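Local coordinates for uncharacterized protein (Bacteroides eggerthii, PDB 4L3R) that is of unknown function but probably has a calycin-like fold, built on an antiparallel sheet of eight strands with helices packed against it, at residues B[15-20]-B[45-50]; B[50-55]-B[73-78]; B[115-120]-B[131-136]. All coordinates share one frame; numbering follows the deposited sequence.

Contact 1 lies at the surface, whereas contacts 2 and 3 are partly buried, and all three reach the same antiparallel sheet. Contacts 1 and 2 are close neighbours, their centres about 8 Å apart; they share Thr50, and strands 15-22 and 54-61 pair side by side. Contact 3 sits about 19 Å from either, centre to centre, across the middle of the chain. The chemistry follows the place. A lysine ammonium ties strand to helix end in contact 1, in contact 2 a histidine side chain bonds to a backbone carbonyl beside a G1 bulge, and in contact 3 a bulged hairpin combines backbone bonds with CH-pi packing. Leu55 CD1 meets Leu115 CD2 at 4.1 Å, linking contacts 2 and 3.

Contact 1 of 3, residues B[15-20]-B[45-50]; sequences WKLSRI and ELLKIT
The ammonium of Lys16 is gripped by backbone carbonyls where helix 37-48 gives way to the loop leading into the next strand. Lys16 NZ donates to Leu47 O at 2.9 Å, and the nitrogen stands 26° out of the carbonyl plane. A second, weak bond runs from Lys16 NZ to Thr50 O at 3.5 Å. Beyond the two segments, Lys16 NZ is hydrogen-bonded to Asn52 O, its strongest polar partner. Ile49 O comes within 2.7 Å of Lys16 NZ, but the angle is too poor for a hydrogen bond.

The lysine chain reaches the helix end by starting anti to the backbone N (chi1 174°) and bending at chi2 (69°), after which it runs extended to NZ. On the way its CE passes the CD1 methyl of Leu47 at 4.2 Å, the two side chains lying aslant. The same methyl rests 3.8 Å from Leu17 O and packs against Leu17 CD2, and both leucines also touch Phe53. Strand 15-22 is bulged nearby, Ser18 and Arg19 both facing Gly142 in a classic beta bulge.

Leu47 O lies in the last turn of helix 37-48, so the helix end, together with the loop carbonyls, would probably favour the charged form of Lys16. The contact therefore joins helix to strand through one charged group, with Leu17 and Leu47 packed beside it.

Contact 2 of 3, residues B[50-55]-B[73-78]; sequences TENFTL and HAVKAN
His73 sends its ring out with CG anti to the backbone N (chi1 175°), which carries ND1 to the backbone of Glu51, while Phe53 takes a left-handed backbone conformation (phi 57°) that turns the chain into strand 54-61. The result is a G1 beta bulge: Phe53 and Thr54 both face His73 where strand 54-61 begins and strand 66-73 ends.

Thr54 and His73 form a hydrogen-bonded pair. Thr54 N donates to His73 O at 2.9 Å, and His73 N returns a bond to Thr54 O at 3.0 Å. Phe53 N, of the extra residue in the bulge, donates to Ala74 O at 3.0 Å, on a lone pair in the carbonyl plane. That oxygen also lies over one face of the Phe53 ring, toward its rim, whereas Val75 CG2 approaches the ring obliquely at CZ, 3.5 Å away. Phe111 of helix 106-116 makes an edge-to-face contact with the same phenyl group.

The imidazole is held chiefly through ND1, with a weak bond from NE2 to Val75 O within its own turn. The Asn52 amide stands beside CE1 with its plane steeply inclined to the ring; Asn52 ND2 is itself held by Leu46 O. At the stronger bond, His73 ND1 donates to Glu51 O over 2.8 Å, nearly straight at 172°, with the oxygen in the ring plane but the donor well above the carbonyl plane.

Contact 3 of 3, residues B[115-120]-B[131-136]; sequences LFNVFK and YFKDGN
Tyr131 has the most surface buried by the contact, much of it under Lys120 and Phe119, in a beta hairpin of strands 118-123 and 127-134 whose register shifts by one residue through a beta bulge. Val118 and Phe132 form a non-hydrogen-bonded pair, while Lys120 and Tyr131 form a hydrogen-bonded one, Tyr131 N donating to Lys120 O at 2.9 Å. The intervening Phe119 N donates to Tyr131 O, also at 2.9 Å.

Lys120 leaves its backbone with CG between N and the carbonyl carbon (chi1 68°), then extends over the tyrosine. Its CE sits above one ring face, 4.1 Å from the Tyr131 centroid, as a CH-pi contact; NZ is farther on and adds at most a weak cation-pi attraction. At the far end of the ring, the Tyr131 hydroxyl is hydrogen-bonded to Glu122. Tyr131 CB in turn lies over a face of Phe119, 4.3 Å from that ring's centroid, and Phe132 C meets the phenyl edge in its plane.

Asn117, leaving helix 106-116, spreads its CB and amide against Lys133 O. Its backbone also bonds to the opposite strand: Lys133 N reaches Asn117 O at 3.2 Å, from 39° above the carbonyl plane.

Contact 1 of 3, residues B[15-20]-B[45-50]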
ATOM      1  N   TRP B  15       5.282  13.162   5.004  1.00 55.31           N
ATOM      2  CA  TRP B  15       4.982  13.864   6.250  1.00 53.12           C
ATOM      3  C   TRP B  15       6.211  14.650   6.657  1.00 55.42           C
ATOM      4  O   TRP B  15       7.285  14.068   6.775  1.00 53.13           O
ATOM      5  CB  TRP B  15       4.579  12.867   7.338  1.00 49.60           C
ATOM      6  CG  TRP B  15       3.256  12.239   7.065  1.00 51.67           C
ATOM      7  CD1 TRP B  15       3.031  11.029   6.477  1.00 54.52           C
ATOM      8  CD2 TRP B  15       1.977  12.859   7.216  1.00 53.12           C
ATOM      9  NE1 TRP B  15       1.682  10.821   6.336  1.00 55.28           N
ATOM     10  CE2 TRP B  15       1.009  11.935   6.772  1.00 58.01           C
ATOM     11  CE3 TRP B  15       1.550  14.093   7.726  1.00 55.57           C
ATOM     12  CZ2 TRP B  15      -0.368  12.204   6.833  1.00 59.35           C
ATOM     13  CZ3 TRP B  15       0.197  14.366   7.768  1.00 59.46           C
ATOM     14  CH2 TRP B  15      -0.751  13.427   7.334  1.00 61.10           C
ATOM     15  N   LYS B  16       6.068  15.972   6.825  1.00 52.96           N
ATOM     16  CA  LYS B  16       7.163  16.866   7.200  1.00 51.87           C
ATOM     17  C   LYS B  16       7.005  17.256   8.661  1.00 55.17           C
ATOM     18  O   LYS B  16       5.935  17.721   9.046  1.00 56.33           O
ATOM     19  CB  LYS B  16       7.157  18.110   6.287  1.00 56.13           C
ATOM     20  CG  LYS B  16       8.168  19.204   6.649  1.00 61.41           C
ATOM     21  CD  LYS B  16       9.617  18.810   6.421  1.00 62.08           C
ATOM     22  CE  LYS B  16      10.535  19.905   6.913  1.00 64.48           C
ATOM     23  NZ  LYS B  16      11.854  19.877   6.230  1.00 69.87           N
ATOM     24  N   LEU B  17       8.067  17.082   9.470  1.00 49.01           N
ATOM     25  CA  LEU B  17       8.038  17.442  10.883  1.00 48.20           C
ATOM     26  C   LEU B  17       7.757  18.928  11.078  1.00 54.86           C
ATOM     27  O   LEU B  17       8.396  19.758  10.436  1.00 55.40           O
ATOM     28  CB  LEU B  17       9.385  17.101  11.537  1.00 46.70           C
ATOM     29  CG  LEU B  17       9.472  17.323  13.047  1.00 50.54           C
ATOM     30  CD1 LEU B  17       8.727  16.229  13.796  1.00 49.01           C
ATOM     31  CD2 LEU B  17      10.927  17.430  13.489  1.00 51.46           C
ATOM     32  N   SER B  18       6.790  19.256  11.949  1.00 53.63           N
ATOM     33  CA  SER B  18       6.427  20.638  12.275  1.00 56.32           C
ATOM     34  C   SER B  18       6.670  20.978  13.762  1.00 60.05           C
ATOM     35  O   SER B  18       6.782  22.158  14.084  1.00 62.12           O
ATOM     36  CB  SER B  18       4.964  20.895  11.928  1.00 62.10           C
ATOM     37  OG  SER B  18       4.110  20.020  12.645  1.00 72.51           O
ATOM     38  N   ARG B  19       6.747  19.972  14.660  1.00 53.70           N
ATOM     39  CA  ARG B  19       6.922  20.220  16.090  1.00 53.52           C
ATOM     40  C   ARG B  19       7.233  18.940  16.868  1.00 54.81           C
ATOM     41  O   ARG B  19       6.868  17.853  16.423  1.00 52.66           O
ATOM     42  CB  ARG B  19       5.628  20.849  16.675  1.00 54.74           C
ATOM     43  CG  ARG B  19       4.362  20.050  16.420  1.00 62.74           C
ATOM     44  CD  ARG B  19       3.114  20.895  16.604  1.00 73.33           C
ATOM     45  NE  ARG B  19       1.893  20.088  16.493  1.00 81.64           N
ATOM     46  CZ  ARG B  19       1.319  19.398  17.480  1.00 88.69           C
ATOM     47  NH1 ARG B  19       1.844  19.399  18.700  1.00 71.81           N
ATOM     48  NH2 ARG B  19       0.215  18.699  17.253  1.00 75.01           N
ATOM     49  N   ILE B  20       7.918  19.082  18.018  1.00 50.61           N
ATOM     50  CA  ILE B  20       8.191  17.996  18.976  1.00 49.01           C
ATOM     51  C   ILE B  20       7.956  18.608  20.348  1.00 56.87           C
ATOM     52  O   ILE B  20       8.806  19.345  20.827  1.00 57.71           O
ATOM     53  CB  ILE B  20       9.574  17.319  18.865  1.00 48.52           C
ATOM     54  CG1 ILE B  20       9.898  16.984  17.412  1.00 45.88           C
ATOM     55  CG2 ILE B  20       9.590  16.054  19.750  1.00 48.65           C
ATOM     56  CD1 ILE B  20      11.139  16.085  17.187  1.00 44.81           C
ATOM     57  N   GLU B  45      17.682  25.731  10.918  1.00 61.37           N
ATOM     58  CA  GLU B  45      18.177  25.872   9.547  1.00 63.34           C
ATOM     59  C   GLU B  45      18.165  24.509   8.853  1.00 65.73           C
ATOM     60  O   GLU B  45      17.794  24.430   7.684  1.00 66.36           O
ATOM     61  CB  GLU B  45      19.583  26.499   9.508  1.00 67.18           C
ATOM     62  CG  GLU B  45      19.610  27.979   9.872  1.00 79.61           C
ATOM     63  CD  GLU B  45      18.765  28.900   9.011  1.00109.85           C
ATOM     64  OE1 GLU B  45      18.619  28.627   7.797  1.00110.24           O
ATOM     65  OE2 GLU B  45      18.240  29.899   9.556  1.00109.18           O
ATOM     66  N   LEU B  46      18.517  23.431   9.579  1.00 59.69           N
ATOM     67  CA  LEU B  46      18.457  22.072   9.031  1.00 57.77           C
ATOM     68  C   LEU B  46      16.998  21.659   8.791  1.00 58.68           C
ATOM     69  O   LEU B  46      16.729  20.945   7.829  1.00 58.01           O
ATOM     70  CB  LEU B  46      19.159  21.069   9.962  1.00 55.86           C
ATOM     71  CG  LEU B  46      20.684  21.227  10.027  1.00 61.97           C
ATOM     72  CD1 LEU B  46      21.255  20.529  11.232  1.00 60.19           C
ATOM     73  CD2 LEU B  46      21.352  20.712   8.753  1.00 65.80           C
ATOM     74  N   LEU B  47      16.057  22.140   9.632  1.00 53.67           N
ATOM     75  CA  LEU B  47      14.630  21.845   9.481  1.00 52.20           C
ATOM     76  C   LEU B  47      14.026  22.549   8.256  1.00 60.02           C
ATOM     77  O   LEU B  47      13.052  22.037   7.712  1.00 60.11           O
ATOM     78  CB  LEU B  47      13.862  22.245  10.754  1.00 51.06           C
ATOM     79  CG  LEU B  47      12.375  21.878  10.830  1.00 54.89           C
ATOM     80  CD1 LEU B  47      12.173  20.373  10.746  1.00 53.08           C
ATOM     81  CD2 LEU B  47      11.756  22.415  12.106  1.00 57.71           C
ATOM     82  N   LYS B  48      14.577  23.708   7.820  1.00 60.25           N
ATOM     83  CA  LYS B  48      14.084  24.416   6.617  1.00 63.14           C
ATOM     84  C   LYS B  48      14.367  23.621   5.324  1.00 68.56           C
ATOM     85  O   LYS B  48      13.674  23.842   4.325  1.00 70.22           O
ATOM     86  CB  LYS B  48      14.701  25.824   6.479  1.00 67.97           C
ATOM     87  CG  LYS B  48      14.099  26.883   7.396  1.00 83.03           C
ATOM     88  CD  LYS B  48      14.791  28.239   7.205  1.00 95.58           C
ATOM     89  CE  LYS B  48      14.277  29.316   8.138  1.00108.75           C
ATOM     90  NZ  LYS B  48      14.946  29.287   9.467  1.00114.91           N
ATOM     91  N   ILE B  49      15.394  22.733   5.323  1.00 64.00           N
ATOM     92  CA  ILE B  49      15.728  21.931   4.143  1.00 65.01           C
ATOM     93  C   ILE B  49      14.574  20.957   3.904  1.00 67.19           C
ATOM     94  O   ILE B  49      14.178  20.243   4.824  1.00 64.31           O
ATOM     95  CB  ILE B  49      17.103  21.220   4.291  1.00 67.78           C
ATOM     96  CG1 ILE B  49      18.248  22.264   4.337  1.00 70.90           C
ATOM     97  CG2 ILE B  49      17.332  20.229   3.136  1.00 69.73           C
ATOM     98  CD1 ILE B  49      19.595  21.749   4.860  1.00 77.30           C
ATOM     99  N   THR B  50      14.033  20.946   2.677  1.00 66.30           N
ATOM    100  CA  THR B  50      12.860  20.149   2.284  1.00 65.82           C
ATOM    101  C   THR B  50      12.982  18.660   2.637  1.00 66.74           C
ATOM    102  O   THR B  50      12.081  18.111   3.252  1.00 62.34           O
ATOM    103  CB  THR B  50      12.612  20.306   0.763  1.00 74.94           C
ATOM    104  OG1 THR B  50      12.440  21.696   0.483  1.00 77.02           O
ATOM    105  CG2 THR B  50      11.381  19.528   0.275  1.00 70.52           C
TER

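Contact 2 of 3, residues B[50-55]-B[73-78]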
ATOM      1  N   THR B  50      14.033  20.946   2.677  1.00 66.30           N
ATOM      2  CA  THR B  50      12.860  20.149   2.284  1.00 65.82           C
ATOM      3  C   THR B  50      12.982  18.660   2.637  1.00 66.74           C
ATOM      4  O   THR B  50      12.081  18.111   3.252  1.00 62.34           O
ATOM      5  CB  THR B  50      12.612  20.306   0.763  1.00 74.94           C
ATOM      6  OG1 THR B  50      12.440  21.696   0.483  1.00 77.02           O
ATOM      7  CG2 THR B  50      11.381  19.528   0.275  1.00 70.52           C
ATOM      8  N   GLU B  51      14.078  18.023   2.225  1.00 66.22           N
ATOM      9  CA  GLU B  51      14.300  16.589   2.424  1.00 64.61           C
ATOM     10  C   GLU B  51      14.588  16.189   3.882  1.00 64.05           C
ATOM     11  O   GLU B  51      14.510  14.999   4.170  1.00 62.61           O
ATOM     12  CB  GLU B  51      15.434  16.063   1.505  1.00 69.10           C
ATOM     13  CG  GLU B  51      16.819  16.666   1.733  1.00 86.67           C
ATOM     14  CD  GLU B  51      17.224  17.791   0.798  1.00116.40           C
ATOM     15  OE1 GLU B  51      16.345  18.605   0.429  1.00107.48           O
ATOM     16  OE2 GLU B  51      18.434  17.904   0.496  1.00120.31           O
ATOM     17  N   ASN B  52      14.914  17.129   4.793  1.00 59.16           N
ATOM     18  CA  ASN B  52      15.211  16.793   6.198  1.00 54.96           C
ATOM     19  C   ASN B  52      13.955  16.689   7.059  1.00 55.14           C
ATOM     20  O   ASN B  52      12.983  17.416   6.845  1.00 55.47           O
ATOM     21  CB  ASN B  52      16.161  17.817   6.816  1.00 52.79           C
ATOM     22  CG  ASN B  52      17.531  17.834   6.185  1.00 62.58           C
ATOM     23  OD1 ASN B  52      17.872  16.976   5.383  1.00 61.28           O
ATOM     24  ND2 ASN B  52      18.364  18.803   6.547  1.00 55.39           N
ATOM     25  N   PHE B  53      13.998  15.774   8.050  1.00 48.59           N
ATOM     26  CA  PHE B  53      12.929  15.493   9.011  1.00 45.97           C
ATOM     27  C   PHE B  53      11.621  15.115   8.303  1.00 50.51           C
ATOM     28  O   PHE B  53      10.559  15.680   8.583  1.00 49.47           O
ATOM     29  CB  PHE B  53      12.723  16.667   9.983  1.00 47.32           C
ATOM     30  CG  PHE B  53      13.976  17.062  10.728  1.00 47.71           C
ATOM     31  CD1 PHE B  53      14.288  16.481  11.949  1.00 48.32           C
ATOM     32  CD2 PHE B  53      14.832  18.028  10.217  1.00 50.35           C
ATOM     33  CE1 PHE B  53      15.458  16.825  12.621  1.00 48.88           C
ATOM     34  CE2 PHE B  53      15.996  18.383  10.897  1.00 52.77           C
ATOM     35  CZ  PHE B  53      16.294  17.791  12.103  1.00 49.49           C
ATOM     36  N   THR B  54      11.712  14.135   7.391  1.00 48.32           N
ATOM     37  CA  THR B  54      10.563  13.632   6.644  1.00 48.44           C
ATOM     38  C   THR B  54      10.187  12.236   7.146  1.00 50.55           C
ATOM     39  O   THR B  54      11.016  11.535   7.737  1.00 48.77           O
ATOM     40  CB  THR B  54      10.846  13.618   5.151  1.00 56.62           C
ATOM     41  OG1 THR B  54      11.957  12.761   4.881  1.00 59.97           O
ATOM     42  CG2 THR B  54      11.089  15.003   4.590  1.00 54.76           C
ATOM     43  N   LEU B  55       8.939  11.842   6.905  1.00 47.18           N
ATOM     44  CA  LEU B  55       8.398  10.542   7.300  1.00 46.73           C
ATOM     45  C   LEU B  55       7.490  10.047   6.177  1.00 52.67           C
ATOM     46  O   LEU B  55       6.698  10.821   5.639  1.00 54.00           O
ATOM     47  CB  LEU B  55       7.652  10.682   8.643  1.00 46.09           C
ATOM     48  CG  LEU B  55       6.811   9.495   9.142  1.00 50.20           C
ATOM     49  CD1 LEU B  55       7.700   8.343   9.588  1.00 49.60           C
ATOM     50  CD2 LEU B  55       5.946   9.920  10.313  1.00 51.12           C
ATOM     51  N   HIS B  73      13.713  10.222   7.242  1.00 48.92           N
ATOM     52  CA  HIS B  73      15.017  10.835   7.066  1.00 50.37           C
ATOM     53  C   HIS B  73      15.094  12.013   8.005  1.00 52.65           C
ATOM     54  O   HIS B  73      14.222  12.874   7.958  1.00 51.20           O
ATOM     55  CB  HIS B  73      15.242  11.256   5.612  1.00 53.54           C
ATOM     56  CG  HIS B  73      16.528  11.993   5.414  1.00 59.33           C
ATOM     57  ND1 HIS B  73      16.546  13.280   4.929  1.00 62.79           N
ATOM     58  CD2 HIS B  73      17.794  11.629   5.723  1.00 62.33           C
ATOM     59  CE1 HIS B  73      17.818  13.640   4.894  1.00 64.15           C
ATOM     60  NE2 HIS B  73      18.602  12.685   5.385  1.00 64.31           N
ATOM     61  N   ALA B  74      16.103  12.029   8.885  1.00 49.02           N
ATOM     62  CA  ALA B  74      16.339  13.139   9.795  1.00 47.99           C
ATOM     63  C   ALA B  74      17.303  14.117   9.100  1.00 51.76           C
ATOM     64  O   ALA B  74      16.825  14.942   8.330  1.00 51.25           O
ATOM     65  CB  ALA B  74      16.892  12.633  11.117  1.00 48.08           C
ATOM     66  N   VAL B  75      18.627  14.016   9.319  1.00 49.47           N
ATOM     67  CA  VAL B  75      19.606  14.879   8.650  1.00 51.84           C
ATOM     68  C   VAL B  75      20.650  13.960   8.014  1.00 59.60           C
ATOM     69  O   VAL B  75      20.650  13.800   6.793  1.00 62.13           O
ATOM     70  CB  VAL B  75      20.218  15.931   9.620  1.00 56.03           C
ATOM     71  CG1 VAL B  75      21.288  16.774   8.913  1.00 58.57           C
ATOM     72  CG2 VAL B  75      19.126  16.825  10.204  1.00 53.73           C
ATOM     73  N   LYS B  76      21.500  13.324   8.832  1.00 57.45           N
ATOM     74  CA  LYS B  76      22.515  12.370   8.368  1.00 60.41           C
ATOM     75  C   LYS B  76      22.044  10.910   8.521  1.00 63.78           C
ATOM     76  O   LYS B  76      22.642  10.032   7.902  1.00 67.16           O
ATOM     77  CB  LYS B  76      23.829  12.571   9.144  1.00 64.53           C
ATOM     78  CG  LYS B  76      24.374  13.986   9.035  1.00 74.05           C
ATOM     79  CD  LYS B  76      25.816  14.113   9.512  1.00 81.59           C
ATOM     80  CE  LYS B  76      25.983  13.812  10.978  1.00 86.77           C
ATOM     81  NZ  LYS B  76      27.315  14.245  11.486  1.00 95.85           N
ATOM     82  N   ALA B  77      20.984  10.640   9.318  1.00 56.31           N
ATOM     83  CA  ALA B  77      20.513   9.276   9.543  1.00 55.20           C
ATOM     84  C   ALA B  77      19.180   8.996   8.843  1.00 57.03           C
ATOM     85  O   ALA B  77      18.364   9.899   8.646  1.00 53.67           O
ATOM     86  CB  ALA B  77      20.374   9.003  11.030  1.00 54.39           C
ATOM     87  N   ASN B  78      18.971   7.719   8.496  1.00 55.46           N
ATOM     88  CA  ASN B  78      17.771   7.227   7.827  1.00 54.32           C
ATOM     89  C   ASN B  78      17.167   6.038   8.540  1.00 55.77           C
ATOM     90  O   ASN B  78      17.891   5.214   9.089  1.00 56.38           O
ATOM     91  CB  ASN B  78      18.108   6.779   6.389  1.00 54.72           C
ATOM     92  CG  ASN B  78      18.336   7.911   5.434  1.00 82.23           C
ATOM     93  OD1 ASN B  78      17.388   8.529   4.948  1.00 75.09           O
ATOM     94  ND2 ASN B  78      19.592   8.222   5.137  1.00 79.69           N
TER

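Contact 3 of 3, residues B[115-120]-B[131-136]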
ATOM      1  N   LEU B 115      10.738   8.252  17.058  1.00 45.08           N
ATOM      2  CA  LEU B 115       9.995   7.430  16.092  1.00 43.97           C
ATOM      3  C   LEU B 115       9.949   5.965  16.501  1.00 49.47           C
ATOM      4  O   LEU B 115       8.896   5.353  16.368  1.00 49.22           O
ATOM      5  CB  LEU B 115      10.556   7.577  14.678  1.00 42.93           C
ATOM      6  CG  LEU B 115      10.158   8.878  13.984  1.00 46.53           C
ATOM      7  CD1 LEU B 115      11.057   9.138  12.803  1.00 45.88           C
ATOM      8  CD2 LEU B 115       8.689   8.844  13.518  1.00 47.18           C
ATOM      9  N   PHE B 116      11.033   5.419  17.069  1.00 47.05           N
ATOM     10  CA  PHE B 116      11.022   4.018  17.506  1.00 47.13           C
ATOM     11  C   PHE B 116      10.261   3.821  18.828  1.00 52.52           C
ATOM     12  O   PHE B 116      10.016   2.673  19.196  1.00 54.51           O
ATOM     13  CB  PHE B 116      12.453   3.476  17.636  1.00 48.91           C
ATOM     14  CG  PHE B 116      13.152   3.331  16.301  1.00 48.64           C
ATOM     15  CD1 PHE B 116      12.687   2.429  15.349  1.00 49.82           C
ATOM     16  CD2 PHE B 116      14.311   4.050  16.021  1.00 49.29           C
ATOM     17  CE1 PHE B 116      13.329   2.297  14.120  1.00 50.16           C
ATOM     18  CE2 PHE B 116      14.963   3.903  14.794  1.00 51.36           C
ATOM     19  CZ  PHE B 116      14.462   3.035  13.849  1.00 48.87           C
ATOM     20  N   ASN B 117       9.893   4.917  19.539  1.00 47.59           N
ATOM     21  CA  ASN B 117       9.147   4.862  20.788  1.00 48.62           C
ATOM     22  C   ASN B 117       7.684   5.289  20.610  1.00 53.17           C
ATOM     23  O   ASN B 117       7.007   5.489  21.623  1.00 55.39           O
ATOM     24  CB  ASN B 117       9.826   5.752  21.857  1.00 48.59           C
ATOM     25  CG  ASN B 117      11.166   5.239  22.320  1.00 64.46           C
ATOM     26  OD1 ASN B 117      11.364   4.037  22.501  1.00 63.05           O
ATOM     27  ND2 ASN B 117      12.097   6.139  22.601  1.00 57.42           N
ATOM     28  N   VAL B 118       7.168   5.409  19.365  1.00 48.16           N
ATOM     29  CA  VAL B 118       5.751   5.756  19.172  1.00 48.44           C
ATOM     30  C   VAL B 118       4.870   4.617  19.698  1.00 54.10           C
ATOM     31  O   VAL B 118       5.276   3.455  19.635  1.00 54.47           O
ATOM     32  CB  VAL B 118       5.347   6.115  17.713  1.00 50.84           C
ATOM     33  CG1 VAL B 118       6.082   7.357  17.231  1.00 48.49           C
ATOM     34  CG2 VAL B 118       5.527   4.935  16.742  1.00 50.50           C
ATOM     35  N   PHE B 119       3.701   4.953  20.259  1.00 51.99           N
ATOM     36  CA  PHE B 119       2.748   3.952  20.758  1.00 53.31           C
ATOM     37  C   PHE B 119       1.308   4.215  20.256  1.00 56.60           C
ATOM     38  O   PHE B 119       0.551   3.252  20.135  1.00 56.65           O
ATOM     39  CB  PHE B 119       2.787   3.855  22.290  1.00 57.95           C
ATOM     40  CG  PHE B 119       2.391   5.097  23.045  1.00 60.77           C
ATOM     41  CD1 PHE B 119       3.329   6.074  23.343  1.00 62.54           C
ATOM     42  CD2 PHE B 119       1.118   5.227  23.578  1.00 66.43           C
ATOM     43  CE1 PHE B 119       2.972   7.204  24.082  1.00 65.15           C
ATOM     44  CE2 PHE B 119       0.772   6.341  24.342  1.00 70.79           C
ATOM     45  CZ  PHE B 119       1.697   7.328  24.575  1.00 67.19           C
ATOM     46  N   LYS B 120       0.923   5.481  19.969  1.00 53.05           N
ATOM     47  CA  LYS B 120      -0.411   5.807  19.444  1.00 54.38           C
ATOM     48  C   LYS B 120      -0.334   7.061  18.573  1.00 57.96           C
ATOM     49  O   LYS B 120       0.698   7.730  18.545  1.00 55.34           O
ATOM     50  CB  LYS B 120      -1.460   5.966  20.573  1.00 60.18           C
ATOM     51  CG  LYS B 120      -1.276   7.189  21.481  1.00 69.83           C
ATOM     52  CD  LYS B 120      -2.332   7.261  22.590  1.00 77.89           C
ATOM     53  CE  LYS B 120      -2.266   8.558  23.367  1.00 86.81           C
ATOM     54  NZ  LYS B 120      -3.306   8.634  24.433  1.00104.16           N
ATOM     55  N   TYR B 131       2.328  10.003  19.186  1.00 52.60           N
ATOM     56  CA  TYR B 131       2.605  10.018  20.614  1.00 54.32           C
ATOM     57  C   TYR B 131       3.708   9.028  20.879  1.00 55.26           C
ATOM     58  O   TYR B 131       3.612   7.891  20.410  1.00 52.40           O
ATOM     59  CB  TYR B 131       1.350   9.654  21.417  1.00 59.59           C
ATOM     60  CG  TYR B 131       0.288  10.727  21.384  1.00 64.81           C
ATOM     61  CD1 TYR B 131      -0.468  10.955  20.239  1.00 66.58           C
ATOM     62  CD2 TYR B 131       0.031  11.515  22.501  1.00 69.01           C
ATOM     63  CE1 TYR B 131      -1.431  11.958  20.196  1.00 71.33           C
ATOM     64  CE2 TYR B 131      -0.939  12.515  22.475  1.00 72.58           C
ATOM     65  CZ  TYR B 131      -1.668  12.733  21.322  1.00 81.27           C
ATOM     66  OH  TYR B 131      -2.613  13.730  21.311  1.00 86.97           O
ATOM     67  N   PHE B 132       4.751   9.437  21.622  1.00 51.73           N
ATOM     68  CA  PHE B 132       5.867   8.551  21.940  1.00 51.19           C
ATOM     69  C   PHE B 132       6.280   8.714  23.385  1.00 59.14           C
ATOM     70  O   PHE B 132       6.075   9.784  23.960  1.00 59.37           O
ATOM     71  CB  PHE B 132       7.054   8.816  20.994  1.00 50.04           C
ATOM     72  CG  PHE B 132       7.774  10.131  21.190  1.00 50.07           C
ATOM     73  CD1 PHE B 132       7.335  11.284  20.554  1.00 51.25           C
ATOM     74  CD2 PHE B 132       8.925  10.202  21.971  1.00 51.56           C
ATOM     75  CE1 PHE B 132       8.022  12.491  20.715  1.00 51.62           C
ATOM     76  CE2 PHE B 132       9.629  11.401  22.099  1.00 53.50           C
ATOM     77  CZ  PHE B 132       9.173  12.538  21.473  1.00 51.09           C
ATOM     78  N   LYS B 133       6.857   7.653  23.975  1.00 59.53           N
ATOM     79  CA  LYS B 133       7.300   7.710  25.363  0.50 62.96           C
ATOM     80  C   LYS B 133       8.799   8.051  25.414  1.00 67.60           C
ATOM     81  O   LYS B 133       9.607   7.448  24.705  1.00 65.67           O
ATOM     82  CB  LYS B 133       6.956   6.416  26.140  0.50 68.84           C
ATOM     83  CG  LYS B 133       7.755   5.154  25.809  0.50 81.84           C
ATOM     84  CD  LYS B 133       8.784   4.831  26.887  0.50 92.48           C
ATOM     85  CE  LYS B 133       9.545   3.570  26.578  0.50102.00           C
ATOM     86  NZ  LYS B 133      10.408   3.157  27.713  0.50113.63           N
ATOM     87  N   ASP B 134       9.149   9.068  26.227  1.00 68.23           N
ATOM     88  CA  ASP B 134      10.514   9.535  26.443  1.00 68.92           C
ATOM     89  C   ASP B 134      10.783   9.358  27.938  1.00 78.08           C
ATOM     90  O   ASP B 134      10.543  10.269  28.732  1.00 79.35           O
ATOM     91  CB  ASP B 134      10.663  10.994  25.972  1.00 69.37           C
ATOM     92  CG  ASP B 134      12.039  11.604  26.192  1.00 81.91           C
ATOM     93  OD1 ASP B 134      13.038  10.850  26.158  1.00 84.15           O
ATOM     94  OD2 ASP B 134      12.118  12.837  26.375  1.00 86.38           O
ATOM     95  N   GLY B 135      11.187   8.147  28.311  1.00 77.33           N
ATOM     96  CA  GLY B 135      11.395   7.787  29.707  1.00 81.69           C
ATOM     97  C   GLY B 135      10.048   7.628  30.386  1.00 89.03           C
ATOM     98  O   GLY B 135       9.200   6.878  29.891  1.00 88.31           O
ATOM     99  N   ASN B 136       9.812   8.388  31.472  1.00 88.90           N
ATOM    100  CA  ASN B 136       8.533   8.366  32.196  1.00 92.34           C
ATOM    101  C   ASN B 136       7.514   9.372  31.611  1.00 93.48           C
ATOM    102  O   ASN B 136       6.373   9.402  32.077  1.00 96.33           O
ATOM    103  CB  ASN B 136       8.748   8.667  33.694  1.00100.00           C
ATOM    104  CG  ASN B 136       9.500   7.592  34.445  1.00130.86           C
ATOM    105  OD1 ASN B 136      10.022   6.632  33.866  1.00124.95           O
ATOM    106  ND2 ASN B 136       9.555   7.716  35.767  1.00129.64           N
TER
HETATM  107  O   HOH W   1      12.773   3.184  25.524  1.00 86.19           O